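Local coordinates for WipB (Legionella pneumophila, PDB 5NNY), which is a translocated effector whose phosphatase domain acts as a serine/threonine phosphatase, the protein targeting the lysosomal nutrient-sensing machinery of the host, at residues Ile71-Ile84 against Tyr106-Ala120. Numbering follows the deposited sequence.
Sequences IKKQYNALIAQIKI and YFILKLLQALYDQGA
Tyr75 OH donates to Phe107 O at 2.6 Å, arriving above the carbonyl plane, on the face opposite Leu111 N, so this helical carbonyl is gripped twice. It is one of four bonds that make the contact an example of hydrogen bonds placed toward both ends of a largely apolar helix-helix contact. Asn76 ND2 donates to Tyr106 OH at 3.0 Å, the hydroxyl oxygen lying in the Asn76 amide plane. At the other end the Gln118 side-chain amide bonds a backbone C=O and a backbone N-H two residues apart, much as a strand partner's peptide groups would: NE2 donates almost straight to Ile82 O (3.0 Å, 176°), while OE1 accepts from Ile84 N at 2.9 Å. Its chain, extended beyond CG, carries the amide across to that backbone beside the Schellman motif, with Gly119 as its C-prime residue, that ends the helix.

Among the rings, Phe107 CD1 sits over the centre of one Tyr75 face, the planes inclined at 31°, and Lys110 CB meets the Tyr75 edge. With CG anti to the backbone N (chi1 -176°), Tyr75 projects its ring to the partner helix.

Aliphatic packing fills the middle: Ile79 CD1 meets Leu111 CD2 at 3.7 Å and its CG2 faces Ala114 CB. At the strand end Ile84 CG1 touches Leu115 CD2 at 3.9 Å.

The helix axes, 10.5 Å apart, run roughly parallel at 28°. Helix 15-24 covers Leu111 and Leu115, helix 32-42 brings Phe38 to Tyr75, Glu177 of helix 175-186, which also bonds Tyr106 OH, forms a salt bridge with Lys110 NZ, and strand 83-84 pairs antiparallel with strand 28-29.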
loop_
_atom_site.group_PDB
_atom_site.type_symbol
_atom_site.label_atom_id
_atom_site.label_comp_id
_atom_site.label_asym_id
_atom_site.label_seq_id
_atom_site.Cartn_x
_atom_site.Cartn_y
_atom_site.Cartn_z
ATOM N N ILE A 71 19.048 11.821 -10.836
ATOM C CA ILE A 71 18.707 10.935 -9.716
ATOM C C ILE A 71 17.997 9.691 -10.235
ATOM O O ILE A 71 18.299 8.558 -9.831
ATOM C CB ILE A 71 17.822 11.682 -8.696
ATOM C CG1 ILE A 71 18.648 12.701 -7.898
ATOM C CG2 ILE A 71 17.060 10.677 -7.792
ATOM C CD1 ILE A 71 17.790 13.833 -7.231
ATOM N N LYS A 72 17.036 9.895 -11.135
ATOM C CA LYS A 72 16.195 8.807 -11.619
ATOM C C LYS A 72 17.014 7.760 -12.363
ATOM O O LYS A 72 16.847 6.554 -12.144
ATOM C CB LYS A 72 15.099 9.369 -12.523
ATOM C CG LYS A 72 14.215 8.314 -13.192
ATOM C CD LYS A 72 13.232 9.005 -14.136
ATOM C CE LYS A 72 12.611 8.060 -15.144
ATOM N NZ LYS A 72 11.796 8.786 -16.165
ATOM N N LYS A 73 17.899 8.193 -13.260
ATOM C CA LYS A 73 18.650 7.197 -14.014
ATOM C C LYS A 73 19.567 6.396 -13.093
ATOM O O LYS A 73 19.685 5.178 -13.243
ATOM C CB LYS A 73 19.423 7.861 -15.161
ATOM C CG LYS A 73 20.638 8.643 -14.750
ATOM C CD LYS A 73 20.994 9.711 -15.774
ATOM C CE LYS A 73 21.268 9.128 -17.144
ATOM N NZ LYS A 73 22.022 10.100 -17.992
ATOM N N GLN A 74 20.187 7.041 -12.099
ATOM C CA GLN A 74 21.062 6.282 -11.215
ATOM C C GLN A 74 20.249 5.389 -10.289
ATOM O O GLN A 74 20.653 4.252 -10.001
ATOM C CB GLN A 74 21.993 7.186 -10.393
ATOM C CG GLN A 74 23.006 6.280 -9.656
ATOM C CD GLN A 74 24.017 6.966 -8.758
ATOM O OE1 GLN A 74 23.940 8.152 -8.467
ATOM N NE2 GLN A 74 24.996 6.194 -8.318
ATOM N N TYR A 75 19.102 5.883 -9.815
ATOM C CA TYR A 75 18.237 5.038 -8.999
ATOM C C TYR A 75 17.841 3.782 -9.761
ATOM O O TYR A 75 17.901 2.671 -9.222
ATOM C CB TYR A 75 16.988 5.809 -8.552
ATOM C CG TYR A 75 16.132 4.975 -7.635
ATOM C CD1 TYR A 75 16.486 4.804 -6.302
ATOM C CD2 TYR A 75 15.013 4.303 -8.110
ATOM C CE1 TYR A 75 15.729 4.023 -5.441
ATOM C CE2 TYR A 75 14.257 3.498 -7.252
ATOM C CZ TYR A 75 14.620 3.380 -5.923
ATOM O OH TYR A 75 13.889 2.599 -5.065
ATOM N N ASN A 76 17.425 3.942 -11.022
ATOM C CA ASN A 76 17.004 2.782 -11.804
ATOM C C ASN A 76 18.181 1.861 -12.124
ATOM O O ASN A 76 17.988 0.647 -12.274
ATOM C CB ASN A 76 16.306 3.234 -13.090
ATOM C CG ASN A 76 14.932 3.836 -12.826
ATOM O OD1 ASN A 76 14.370 3.678 -11.739
ATOM N ND2 ASN A 76 14.385 4.515 -13.818
ATOM N N ALA A 77 19.395 2.410 -12.239
ATOM C CA ALA A 77 20.581 1.556 -12.372
ATOM C C ALA A 77 20.808 0.718 -11.117
ATOM O O ALA A 77 21.265 -0.431 -11.198
ATOM C CB ALA A 77 21.814 2.408 -12.666
ATOM N N LEU A 78 20.526 1.281 -9.937
ATOM C CA LEU A 78 20.647 0.483 -8.720
ATOM C C LEU A 78 19.590 -0.611 -8.685
ATOM O O LEU A 78 19.889 -1.760 -8.338
ATOM C CB LEU A 78 20.549 1.378 -7.483
ATOM C CG LEU A 78 21.661 2.407 -7.257
ATOM C CD1 LEU A 78 21.393 3.264 -6.018
ATOM C CD2 LEU A 78 23.019 1.723 -7.144
ATOM N N ILE A 79 18.348 -0.273 -9.041
ATOM C CA ILE A 79 17.280 -1.278 -9.071
ATOM C C ILE A 79 17.663 -2.440 -9.986
ATOM O O ILE A 79 17.407 -3.613 -9.678
ATOM C CB ILE A 79 15.958 -0.627 -9.517
ATOM C CG1 ILE A 79 15.511 0.443 -8.510
ATOM C CG2 ILE A 79 14.879 -1.687 -9.758
ATOM C CD1 ILE A 79 15.161 -0.096 -7.098
ATOM N N ALA A 80 18.262 -2.128 -11.135
ATOM C CA ALA A 80 18.661 -3.140 -12.111
ATOM C C ALA A 80 19.758 -4.055 -11.593
ATOM O O ALA A 80 20.019 -5.092 -12.215
ATOM C CB ALA A 80 19.139 -2.469 -13.397
ATOM N N GLN A 81 20.417 -3.687 -10.511
ATOM C CA GLN A 81 21.434 -4.510 -9.878
ATOM C C GLN A 81 20.940 -5.209 -8.618
ATOM O O GLN A 81 21.752 -5.773 -7.874
ATOM C CB GLN A 81 22.653 -3.656 -9.554
ATOM C CG GLN A 81 23.318 -3.090 -10.794
ATOM C CD GLN A 81 24.490 -2.211 -10.453
ATOM O OE1 GLN A 81 25.546 -2.712 -10.069
ATOM N NE2 GLN A 81 24.306 -0.887 -10.565
ATOM N N ILE A 82 19.639 -5.158 -8.338
ATOM C CA ILE A 82 19.039 -5.865 -7.215
ATOM C C ILE A 82 18.557 -7.217 -7.723
ATOM O O ILE A 82 17.954 -7.304 -8.801
ATOM C CB ILE A 82 17.890 -5.050 -6.599
ATOM C CG1 ILE A 82 18.450 -3.810 -5.883
ATOM C CG2 ILE A 82 17.062 -5.906 -5.664
ATOM C CD1 ILE A 82 17.357 -2.806 -5.403
ATOM N N LYS A 83 18.876 -8.275 -6.988
ATOM C CA LYS A 83 18.436 -9.617 -7.338
ATOM C C LYS A 83 17.550 -10.158 -6.234
ATOM O O LYS A 83 17.904 -10.086 -5.057
ATOM C CB LYS A 83 19.619 -10.568 -7.564
ATOM C CG LYS A 83 19.280 -11.660 -8.567
ATOM C CD LYS A 83 20.089 -12.916 -8.356
ATOM C CE LYS A 83 19.593 -14.004 -9.295
ATOM N NZ LYS A 83 18.114 -13.918 -9.487
ATOM N N ILE A 84 16.400 -10.687 -6.626
ATOM C CA ILE A 84 15.544 -11.424 -5.708
ATOM C C ILE A 84 16.140 -12.816 -5.553
ATOM O O ILE A 84 16.399 -13.503 -6.549
ATOM C CB ILE A 84 14.096 -11.480 -6.217
ATOM C CG1 ILE A 84 13.346 -10.186 -5.871
ATOM C CG2 ILE A 84 13.346 -12.648 -5.606
ATOM C CD1 ILE A 84 13.919 -8.912 -6.497
ATOM N N TYR A 106 8.046 7.199 -6.368
ATOM C CA TYR A 106 8.748 6.501 -7.441
ATOM C C TYR A 106 9.677 5.423 -6.900
ATOM O O TYR A 106 9.825 4.365 -7.514
ATOM C CB TYR A 106 9.556 7.501 -8.271
ATOM C CG TYR A 106 10.107 6.920 -9.548
ATOM C CD1 TYR A 106 9.287 6.739 -10.648
ATOM C CD2 TYR A 106 11.457 6.531 -9.645
ATOM C CE1 TYR A 106 9.786 6.196 -11.825
ATOM C CE2 TYR A 106 11.966 5.987 -10.827
ATOM C CZ TYR A 106 11.123 5.832 -11.906
ATOM O OH TYR A 106 11.596 5.307 -13.078
ATOM N N PHE A 107 10.323 5.680 -5.752
ATOM C CA PHE A 107 11.346 4.764 -5.250
ATOM C C PHE A 107 10.747 3.412 -4.887
ATOM O O PHE A 107 11.264 2.362 -5.287
ATOM C CB PHE A 107 12.061 5.372 -4.043
ATOM C CG PHE A 107 12.975 6.543 -4.378
ATOM C CD1 PHE A 107 13.479 6.731 -5.667
ATOM C CD2 PHE A 107 13.377 7.403 -3.373
ATOM C CE1 PHE A 107 14.347 7.791 -5.946
ATOM C CE2 PHE A 107 14.254 8.455 -3.631
ATOM C CZ PHE A 107 14.746 8.650 -4.929
ATOM N N ILE A 108 9.635 3.420 -4.149
ATOM C CA ILE A 108 9.015 2.167 -3.732
ATOM C C ILE A 108 8.287 1.526 -4.902
ATOM O O ILE A 108 8.218 0.300 -5.001
ATOM C CB ILE A 108 8.100 2.402 -2.509
ATOM C CG1 ILE A 108 8.980 2.490 -1.255
ATOM C CG2 ILE A 108 7.038 1.304 -2.359
ATOM C CD1 ILE A 108 8.279 2.451 0.057
ATOM N N LEU A 109 7.781 2.334 -5.838
ATOM C CA LEU A 109 7.125 1.757 -7.012
ATOM C C LEU A 109 8.100 0.920 -7.833
ATOM O O LEU A 109 7.743 -0.153 -8.338
ATOM C CB LEU A 109 6.510 2.856 -7.879
ATOM C CG LEU A 109 5.232 3.521 -7.360
ATOM C CD1 LEU A 109 4.816 4.685 -8.276
ATOM C CD2 LEU A 109 4.114 2.485 -7.250
ATOM N N LYS A 110 9.338 1.401 -7.983
ATOM C CA LYS A 110 10.344 0.649 -8.726
ATOM C C LYS A 110 10.754 -0.602 -7.975
ATOM O O LYS A 110 11.067 -1.626 -8.595
ATOM C CB LYS A 110 11.578 1.511 -8.999
ATOM C CG LYS A 110 11.350 2.614 -10.026
ATOM C CD LYS A 110 10.700 2.085 -11.299
ATOM C CE LYS A 110 11.727 1.792 -12.394
ATOM N NZ LYS A 110 11.098 1.070 -13.560
ATOM N N LEU A 111 10.788 -0.528 -6.642
ATOM C CA LEU A 111 11.108 -1.709 -5.839
ATOM C C LEU A 111 10.029 -2.769 -5.978
ATOM O O LEU A 111 10.335 -3.953 -6.154
ATOM C CB LEU A 111 11.301 -1.331 -4.365
ATOM C CG LEU A 111 12.704 -0.803 -4.045
ATOM C CD1 LEU A 111 12.754 -0.256 -2.646
ATOM C CD2 LEU A 111 13.769 -1.909 -4.215
ATOM N N LEU A 112 8.759 -2.364 -5.882
ATOM C CA LEU A 112 7.662 -3.298 -6.100
ATOM C C LEU A 112 7.745 -3.932 -7.485
ATOM O O LEU A 112 7.505 -5.131 -7.638
ATOM C CB LEU A 112 6.312 -2.597 -5.920
ATOM C CG LEU A 112 6.016 -2.047 -4.522
ATOM C CD1 LEU A 112 4.666 -1.308 -4.472
ATOM C CD2 LEU A 112 6.067 -3.187 -3.471
ATOM N N GLN A 113 8.051 -3.136 -8.511
ATOM C CA GLN A 113 8.152 -3.676 -9.868
ATOM C C GLN A 113 9.239 -4.745 -9.978
ATOM O O GLN A 113 9.030 -5.800 -10.592
ATOM C CB GLN A 113 8.420 -2.533 -10.843
ATOM C CG GLN A 113 8.437 -2.922 -12.314
ATOM C CD GLN A 113 8.661 -1.688 -13.171
ATOM O OE1 GLN A 113 9.548 -0.894 -12.881
ATOM N NE2 GLN A 113 7.843 -1.507 -14.203
ATOM N N ALA A 114 10.404 -4.498 -9.381
ATOM C CA ALA A 114 11.472 -5.498 -9.392
ATOM C C ALA A 114 11.076 -6.750 -8.613
ATOM O O ALA A 114 11.372 -7.872 -9.037
ATOM C CB ALA A 114 12.755 -4.906 -8.817
ATOM N N LEU A 115 10.414 -6.579 -7.468
ATOM C CA LEU A 115 9.924 -7.740 -6.728
ATOM C C LEU A 115 9.011 -8.585 -7.606
ATOM O O LEU A 115 9.168 -9.811 -7.700
ATOM C CB LEU A 115 9.199 -7.283 -5.458
ATOM C CG LEU A 115 10.094 -6.780 -4.330
ATOM C CD1 LEU A 115 9.275 -6.180 -3.189
ATOM C CD2 LEU A 115 10.996 -7.920 -3.806
ATOM N N TYR A 116 8.081 -7.937 -8.303
ATOM C CA TYR A 116 7.127 -8.663 -9.136
ATOM C C TYR A 116 7.829 -9.316 -10.330
ATOM O O TYR A 116 7.640 -10.511 -10.606
ATOM C CB TYR A 116 6.014 -7.700 -9.587
ATOM C CG TYR A 116 5.179 -8.184 -10.763
ATOM C CD1 TYR A 116 4.177 -9.129 -10.583
ATOM C CD2 TYR A 116 5.397 -7.687 -12.052
ATOM C CE1 TYR A 116 3.411 -9.568 -11.646
ATOM C CE2 TYR A 116 4.630 -8.122 -13.130
ATOM C CZ TYR A 116 3.638 -9.063 -12.912
ATOM O OH TYR A 116 2.865 -9.515 -13.961
ATOM N N ASP A 117 8.659 -8.547 -11.038
ATOM C CA ASP A 117 9.296 -9.043 -12.251
ATOM C C ASP A 117 10.219 -10.223 -11.971
ATOM O O ASP A 117 10.413 -11.067 -12.846
ATOM C CB ASP A 117 10.073 -7.919 -12.930
ATOM C CG ASP A 117 10.663 -8.342 -14.259
ATOM O OD1 ASP A 117 9.887 -8.782 -15.135
ATOM O OD2 ASP A 117 11.897 -8.229 -14.426
ATOM N N GLN A 118 10.780 -10.312 -10.768
ATOM C CA GLN A 118 11.657 -11.425 -10.429
ATOM C C GLN A 118 10.980 -12.491 -9.582
ATOM O O GLN A 118 11.675 -13.361 -9.039
ATOM C CB GLN A 118 12.910 -10.899 -9.721
ATOM C CG GLN A 118 13.720 -9.937 -10.581
ATOM C CD GLN A 118 15.032 -9.571 -9.937
ATOM O OE1 GLN A 118 15.753 -10.437 -9.420
ATOM N NE2 GLN A 118 15.357 -8.276 -9.948
ATOM N N GLY A 119 9.658 -12.434 -9.437
ATOM C CA GLY A 119 8.904 -13.537 -8.881
ATOM C C GLY A 119 8.785 -13.599 -7.375
ATOM O O GLY A 119 8.461 -14.668 -6.848
ATOM N N ALA A 120 9.027 -12.504 -6.659
ATOM C CA ALA A 120 8.820 -12.515 -5.220
ATOM C C ALA A 120 7.328 -12.571 -4.902
ATOM O O ALA A 120 6.480 -12.156 -5.695
ATOM C CB ALA A 120 9.463 -11.289 -4.561
#